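Local coordinates for protein cleavage stimulation factor 77 (Encephalitozoon cuniculi, PDB 2UY1) that probably binds mRNA and takes part in the cleavage and polyadenylation of pre-mRNA 3' ends, at residues Lys28-Arg31 / Ser32-Ser35; Ser249-Tyr252 / Gly253-Asp257; His440-Leu443 / Asp444-Phe448. All blocks are in the same frame, centred on the assembly; numbering follows the deposited sequence.

Interaction 1. Residues Lys28-Arg31 / Ser32-Ser35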
loop_
_atom_site.group_PDB
_atom_site.type_symbol
_atom_site.label_atom_id
_atom_site.label_comp_id
_atom_site.label_asym_id
_atom_site.label_seq_id
_atom_site.Cartn_x
_atom_site.Cartn_y
_atom_site.Cartn_z
ATOM N N LYS B 28 49.927 -30.081 -28.663
ATOM C CA LYS B 28 50.982 -29.470 -29.499
ATOM C C LYS B 28 50.509 -29.070 -30.909
ATOM O O LYS B 28 51.215 -29.220 -31.933
ATOM C CB LYS B 28 52.278 -30.295 -29.525
ATOM C CG LYS B 28 52.743 -30.764 -28.136
ATOM C CD LYS B 28 54.221 -30.715 -28.050
ATOM C CE LYS B 28 54.772 -31.293 -26.768
ATOM N NZ LYS B 28 56.195 -30.800 -26.655
ATOM N N ASP B 29 49.290 -28.558 -30.950
ATOM C CA ASP B 29 48.851 -27.834 -32.112
ATOM C C ASP B 29 49.236 -26.351 -31.935
ATOM O O ASP B 29 48.440 -25.537 -31.407
ATOM C CB ASP B 29 47.349 -28.019 -32.323
ATOM C CG ASP B 29 46.881 -27.381 -33.594
ATOM O OD1 ASP B 29 47.723 -26.817 -34.329
ATOM O OD2 ASP B 29 45.672 -27.438 -33.855
ATOM N N TYR B 30 50.457 -26.024 -32.382
ATOM C CA TYR B 30 51.055 -24.706 -32.164
ATOM C C TYR B 30 50.691 -23.696 -33.265
ATOM O O TYR B 30 50.638 -22.488 -33.004
ATOM C CB TYR B 30 52.562 -24.809 -31.966
ATOM C CG TYR B 30 53.005 -25.581 -30.722
ATOM C CD1 TYR B 30 54.210 -26.268 -30.720
ATOM C CD2 TYR B 30 52.226 -25.612 -29.561
ATOM C CE1 TYR B 30 54.649 -26.975 -29.597
ATOM C CE2 TYR B 30 52.660 -26.325 -28.415
ATOM C CZ TYR B 30 53.874 -27.004 -28.450
ATOM O OH TYR B 30 54.339 -27.729 -27.339
ATOM N N ARG B 31 50.388 -24.206 -34.461
ATOM C CA ARG B 31 49.814 -23.405 -35.538
ATOM C C ARG B 31 48.473 -22.788 -35.098
ATOM O O ARG B 31 48.310 -21.573 -35.159
ATOM C CB ARG B 31 49.695 -24.235 -36.826
ATOM C CG ARG B 31 50.968 -25.042 -37.093
ATOM C CD ARG B 31 50.997 -25.776 -38.461
ATOM N NE ARG B 31 52.366 -25.718 -38.994
ATOM C CZ ARG B 31 52.715 -26.002 -40.250
ATOM N NH1 ARG B 31 51.794 -26.384 -41.132
ATOM N NH2 ARG B 31 53.996 -25.907 -40.622
ATOM N N SER B 32 47.551 -23.629 -34.619
ATOM C CA SER B 32 46.283 -23.197 -34.013
ATOM C C SER B 32 46.402 -22.356 -32.731
ATOM O O SER B 32 45.683 -21.356 -32.566
ATOM C CB SER B 32 45.400 -24.413 -33.717
ATOM O OG SER B 32 44.877 -25.001 -34.898
ATOM N N LEU B 33 47.240 -22.787 -31.792
ATOM C CA LEU B 33 47.471 -22.012 -30.566
ATOM C C LEU B 33 47.940 -20.575 -30.880
ATOM O O LEU B 33 47.493 -19.616 -30.246
ATOM C CB LEU B 33 48.515 -22.694 -29.676
ATOM C CG LEU B 33 48.748 -22.166 -28.251
ATOM C CD1 LEU B 33 47.450 -22.038 -27.489
ATOM C CD2 LEU B 33 49.745 -23.069 -27.489
ATOM N N GLU B 34 48.847 -20.460 -31.861
ATOM C CA GLU B 34 49.455 -19.171 -32.248
ATOM C C GLU B 34 48.476 -18.223 -32.927
ATOM O O GLU B 34 48.603 -17.001 -32.730
ATOM C CB GLU B 34 50.715 -19.357 -33.107
ATOM C CG GLU B 34 51.941 -19.781 -32.293
ATOM C CD GLU B 34 53.276 -19.474 -32.975
ATOM O OE1 GLU B 34 53.319 -18.688 -33.955
ATOM O OE2 GLU B 34 54.294 -20.024 -32.517
ATOM N N SER B 35 47.534 -18.770 -33.727
ATOM C CA SER B 35 46.379 -18.003 -34.281
ATOM C C SER B 35 45.399 -17.576 -33.172
ATOM O O SER B 35 44.729 -16.534 -33.287
ATOM C CB SER B 35 45.582 -18.824 -35.318
ATOM O OG SER B 35 46.406 -19.611 -36.184
#
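The carboxylate of D29 is met on one face by S32, whose backbone N and OG both lie above the same side of its plane, 55° and 38° out of it at the two oxygens. S32 N donates to D29 OD1 over 3.2 Å, and S32 OG donates to D29 OD2 over 2.8 Å. The second flat group, the Y30 ring, has K28 CA on one face, 3.7 Å above the plane and displaced toward the rim. L33 runs beside Y30, pointing the same way, and its CD2 approaches Y30 CD2 obliquely at 4.1 Å.

D29 is the N-cap of helix 30-40. Its CG stands anti to its own nitrogen (chi1 -175°), which carries the carboxylate forward to the amide three residues on, while D29 O accepts from L33 N at 3.0 Å. Just before it, K28 closes the preceding helix with positive phi in a Schellman motif, so one helix ends where the next is capped. D29 and S32 rest on L24, and Y30 and L33 on Y25, all against helix 14-26. Y56 meets the Y30 ring and bonds through its hydroxyl to E34 OE2.

Further along the first turn, R31 O takes two bonds from S35, from OG at 2.9 Å and from N at 3.2 Å, which arrive from opposite faces of the carbonyl plane. The two ends of the D29 carboxylate thus have separate donors that fix its rotation, and its negative charge beside the amino end of a helix should be stabilised by the helix dipole, which would be expected to favour the ionised form.

Interaction 2. Residues Ser249-Tyr252 / Gly253-Asp257; sequences SLYY and GLVMD
V255 sits over one face of the Y251 ring: its CB stands 4.2 Å from the centroid and 11° off the normal, a CH-pi contact. The two side chains cross obliquely, and V255 CG2 reaches Y251 CD1 at 3.7 Å. What puts the ring there is chi1 of Y251: with CG anti to the nitrogen (175°) the ring runs outward past V255, one turn on, and offers it a face. M256 also slants past this ring, its methyl CE 4.2 Å from Y251 CE2.

M256 meets Y252 differently, at about a right angle, its CG 3.9 Å from Y252 CD1. These are neighbours of the last turns of helix 247-255, in the helical-repeat array of the suppressor-of-forked family, which belongs to the TPR clan. The ring ends are tied outside the turn: Y251 OH bonds to E221 and S220, Y252 OH to E237.

Beneath the side chains, the backbone holds the register. G253 N donates to S249 O at 2.8 Å and V255 N to Y251 O at 2.8 Å. M256 N reaches Y252 O at 3.1 Å, the last of these bonds before M256 leaves helical geometry.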
loop_
_atom_site.group_PDB
_atom_site.type_symbol
_atom_site.label_atom_id
_atom_site.label_comp_id
_atom_site.label_asym_id
_atom_site.label_seq_id
_atom_site.Cartn_x
_atom_site.Cartn_y
_atom_site.Cartn_z
ATOM N N SER B 249 19.822 -3.351 -25.278
ATOM C CA SER B 249 19.300 -2.920 -26.590
ATOM C C SER B 249 18.520 -1.621 -26.511
ATOM O O SER B 249 18.603 -0.792 -27.435
ATOM C CB SER B 249 18.468 -4.027 -27.250
ATOM O OG SER B 249 19.277 -5.210 -27.440
ATOM N N LEU B 250 17.743 -1.453 -25.433
ATOM C CA LEU B 250 17.012 -0.213 -25.190
ATOM C C LEU B 250 17.929 0.985 -24.955
ATOM O O LEU B 250 17.687 2.096 -25.481
ATOM C CB LEU B 250 16.001 -0.386 -24.019
ATOM C CG LEU B 250 14.866 -1.408 -24.160
ATOM C CD1 LEU B 250 13.803 -1.189 -23.085
ATOM C CD2 LEU B 250 14.195 -1.337 -25.501
ATOM N N TYR B 251 18.972 0.758 -24.150
ATOM C CA TYR B 251 20.025 1.720 -23.945
ATOM C C TYR B 251 20.831 2.024 -25.245
ATOM O O TYR B 251 21.102 3.167 -25.597
ATOM C CB TYR B 251 20.927 1.150 -22.872
ATOM C CG TYR B 251 22.192 1.927 -22.550
ATOM C CD1 TYR B 251 22.164 2.981 -21.604
ATOM C CD2 TYR B 251 23.423 1.574 -23.109
ATOM C CE1 TYR B 251 23.327 3.683 -21.262
ATOM C CE2 TYR B 251 24.613 2.308 -22.750
ATOM C CZ TYR B 251 24.544 3.336 -21.830
ATOM O OH TYR B 251 25.682 4.038 -21.464
ATOM N N TYR B 252 21.227 0.985 -25.949
ATOM C CA TYR B 252 21.765 1.145 -27.327
ATOM C C TYR B 252 20.834 1.976 -28.240
ATOM O O TYR B 252 21.243 2.968 -28.778
ATOM C CB TYR B 252 22.011 -0.266 -27.912
ATOM C CG TYR B 252 22.827 -0.300 -29.229
ATOM C CD1 TYR B 252 24.163 0.115 -29.264
ATOM C CD2 TYR B 252 22.254 -0.792 -30.412
ATOM C CE1 TYR B 252 24.900 0.086 -30.490
ATOM C CE2 TYR B 252 22.968 -0.835 -31.626
ATOM C CZ TYR B 252 24.289 -0.398 -31.664
ATOM O OH TYR B 252 25.013 -0.469 -32.887
ATOM N N GLY B 253 19.560 1.640 -28.362
ATOM C CA GLY B 253 18.712 2.419 -29.265
ATOM C C GLY B 253 18.698 3.888 -28.867
ATOM O O GLY B 253 18.941 4.778 -29.680
ATOM N N LEU B 254 18.432 4.148 -27.584
ATOM C CA LEU B 254 18.255 5.516 -27.153
ATOM C C LEU B 254 19.551 6.320 -27.016
ATOM O O LEU B 254 19.597 7.476 -27.415
ATOM C CB LEU B 254 17.448 5.580 -25.842
ATOM C CG LEU B 254 17.037 6.982 -25.354
ATOM C CD1 LEU B 254 16.153 7.775 -26.329
ATOM C CD2 LEU B 254 16.376 6.821 -23.940
ATOM N N VAL B 255 20.549 5.760 -26.368
ATOM C CA VAL B 255 21.733 6.547 -25.968
ATOM C C VAL B 255 22.716 6.649 -27.158
ATOM O O VAL B 255 23.393 7.673 -27.354
ATOM C CB VAL B 255 22.421 5.885 -24.747
ATOM C CG1 VAL B 255 23.889 6.327 -24.557
ATOM C CG2 VAL B 255 21.599 6.123 -23.461
ATOM N N MET B 256 22.751 5.582 -27.945
ATOM C CA MET B 256 23.661 5.499 -29.108
ATOM C C MET B 256 22.977 5.766 -30.449
ATOM O O MET B 256 23.623 5.580 -31.491
ATOM C CB MET B 256 24.303 4.125 -29.147
ATOM C CG MET B 256 24.845 3.705 -27.834
ATOM S SD MET B 256 26.231 4.720 -27.442
ATOM C CE MET B 256 26.810 3.975 -25.910
ATOM N N ASP B 257 21.710 6.192 -30.422
ATOM C CA ASP B 257 20.972 6.701 -31.576
ATOM C C ASP B 257 20.809 5.663 -32.704
ATOM O O ASP B 257 21.130 5.929 -33.872
ATOM C CB ASP B 257 21.644 7.978 -32.099
ATOM C CG ASP B 257 20.763 8.776 -33.055
ATOM O OD1 ASP B 257 19.570 8.446 -33.174
ATOM O OD2 ASP B 257 21.279 9.730 -33.709
#

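Interaction 3. Residues His440-Leu443 / Asp444-Phe448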
loop_
_atom_site.group_PDB
_atom_site.type_symbol
_atom_site.label_atom_id
_atom_site.label_comp_id
_atom_site.label_asym_id
_atom_site.label_seq_id
_atom_site.Cartn_x
_atom_site.Cartn_y
_atom_site.Cartn_z
ATOM N N HIS B 440 20.130 1.517 -12.266
ATOM C CA HIS B 440 18.726 1.415 -11.852
ATOM C C HIS B 440 17.892 2.577 -12.264
ATOM O O HIS B 440 16.754 2.400 -12.624
ATOM C CB HIS B 440 18.537 1.043 -10.372
ATOM C CG HIS B 440 18.932 -0.363 -10.084
ATOM N ND1 HIS B 440 20.121 -0.894 -9.711
ATOM C CD2 HIS B 440 18.083 -1.426 -10.297
ATOM C CE1 HIS B 440 19.948 -2.249 -9.625
ATOM N NE2 HIS B 440 18.714 -2.550 -10.007
ATOM N N CYS B 441 18.484 3.757 -12.305
ATOM C CA CYS B 441 17.856 4.931 -12.913
ATOM C C CYS B 441 17.435 4.708 -14.349
ATOM O O CYS B 441 16.351 5.084 -14.721
ATOM C CB CYS B 441 18.731 6.184 -12.784
ATOM S SG CYS B 441 18.792 6.921 -11.106
ATOM N N PHE B 442 18.294 4.088 -15.169
ATOM C CA PHE B 442 17.948 3.833 -16.538
ATOM C C PHE B 442 16.910 2.726 -16.554
ATOM O O PHE B 442 15.889 2.891 -17.200
ATOM C CB PHE B 442 19.199 3.450 -17.359
ATOM C CG PHE B 442 19.962 4.621 -17.896
ATOM C CD1 PHE B 442 19.855 4.977 -19.215
ATOM C CD2 PHE B 442 20.831 5.350 -17.074
ATOM C CE1 PHE B 442 20.548 6.068 -19.733
ATOM C CE2 PHE B 442 21.511 6.435 -17.567
ATOM C CZ PHE B 442 21.369 6.788 -18.924
ATOM N N LEU B 443 17.165 1.596 -15.853
ATOM C CA LEU B 443 16.192 0.535 -15.807
ATOM C C LEU B 443 14.786 0.977 -15.414
ATOM O O LEU B 443 13.821 0.524 -16.006
ATOM C CB LEU B 443 16.609 -0.574 -14.825
ATOM C CG LEU B 443 15.697 -1.784 -14.668
ATOM C CD1 LEU B 443 15.556 -2.526 -16.032
ATOM C CD2 LEU B 443 16.349 -2.751 -13.620
ATOM N N ASP B 444 14.667 1.782 -14.365
ATOM C CA ASP B 444 13.321 2.155 -13.924
ATOM C C ASP B 444 12.627 2.969 -14.982
ATOM O O ASP B 444 11.414 2.967 -15.086
ATOM C CB ASP B 444 13.376 2.952 -12.638
ATOM C CG ASP B 444 13.802 2.123 -11.472
ATOM O OD1 ASP B 444 13.751 0.852 -11.506
ATOM O OD2 ASP B 444 14.237 2.755 -10.521
ATOM N N SER B 445 13.416 3.722 -15.735
ATOM C CA SER B 445 12.894 4.623 -16.757
ATOM C C SER B 445 12.416 3.843 -17.988
ATOM O O SER B 445 11.437 4.254 -18.612
ATOM C CB SER B 445 13.990 5.582 -17.185
ATOM O OG SER B 445 14.254 6.565 -16.185
ATOM N N PHE B 446 13.135 2.786 -18.373
ATOM C CA PHE B 446 12.732 1.973 -19.533
ATOM C C PHE B 446 11.476 1.198 -19.142
ATOM O O PHE B 446 10.610 0.970 -20.000
ATOM C CB PHE B 446 13.774 0.932 -19.964
ATOM C CG PHE B 446 15.061 1.504 -20.520
ATOM C CD1 PHE B 446 15.063 2.466 -21.513
ATOM C CD2 PHE B 446 16.288 1.017 -20.092
ATOM C CE1 PHE B 446 16.259 3.005 -22.037
ATOM C CE2 PHE B 446 17.493 1.512 -20.655
ATOM C CZ PHE B 446 17.463 2.517 -21.611
ATOM N N ASN B 447 11.395 0.784 -17.863
ATOM C CA ASN B 447 10.193 0.040 -17.344
ATOM C C ASN B 447 8.994 1.013 -17.239
ATOM O O ASN B 447 9.223 2.177 -17.028
ATOM C CB ASN B 447 10.505 -0.664 -15.988
ATOM C CG ASN B 447 11.466 -1.829 -16.146
ATOM O OD1 ASN B 447 11.544 -2.424 -17.220
ATOM N ND2 ASN B 447 12.232 -2.151 -15.081
ATOM N N PHE B 448 7.745 0.580 -17.464
ATOM C CA PHE B 448 6.578 1.505 -17.441
ATOM C C PHE B 448 5.521 0.885 -16.545
ATOM O O PHE B 448 4.988 -0.199 -16.833
ATOM C CB PHE B 448 5.999 1.811 -18.846
ATOM C CG PHE B 448 4.734 2.693 -18.832
ATOM C CD1 PHE B 448 4.779 4.047 -18.408
ATOM C CD2 PHE B 448 3.491 2.171 -19.198
ATOM C CE1 PHE B 448 3.617 4.865 -18.412
ATOM C CE2 PHE B 448 2.349 2.965 -19.184
ATOM C CZ PHE B 448 2.406 4.321 -18.793
#
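F442 and F446 both hold CG anti to their carbonyl carbons (chi1 -86° and -67°), which sends the two rings out from the same side of the helix, one turn apart. There F446 CZ comes to the edge of the F442 ring, near its plane, 4.2 Å from F442 CD1. F442 also meets F217 edge-to-face, and likewise an aromatic ring of the other chain of the assembly, while F446 meets F247 edge-to-face.

A different torsion serves L443: with CG anti to the nitrogen (chi1 -179°), its CD1 extends to N447 ND2 at 3.5 Å, an aliphatic branch against an amide whose OD1 accepts from I453 N. S445 turns its OG back to C441 O, 3.0 Å away and nearly in line with the carbonyl bond, while S445 N reaches the same oxygen only weakly.

This is the carboxyl end of helix 434-446. F446 N donates to F442 O at 3.0 Å and N447 N to L443 O at 3.1 Å before N447 leaves the helical backbone. The S445 hydroxyl thus gives C441 O a second donor where the hydrogen bond from S445 N is weak, and would be expected to compensate for it near the helix end.

Overall arrangement
Along the chain the three contacts follow in series, each within one helix and its ends: 30-40, 247-255 and 434-446. Interaction 1 sits at the surface near the N-terminal end of the array, its centre 39 Å from that of interaction 2 and 46 Å from that of interaction 3, and touches neither. Interactions 2 and 3, 13 Å apart between centres, meet directly although some 180 residues lie between them: F446 CZ lies 3.4 Å from Y251 N, and V255 CG2 lies 3.9 Å from F442 CE1. Helix 434-446 therefore folds back onto helix 247-255 in mid-array, where both also pack against the other chain, so one region serves both fold and inter-chain contact.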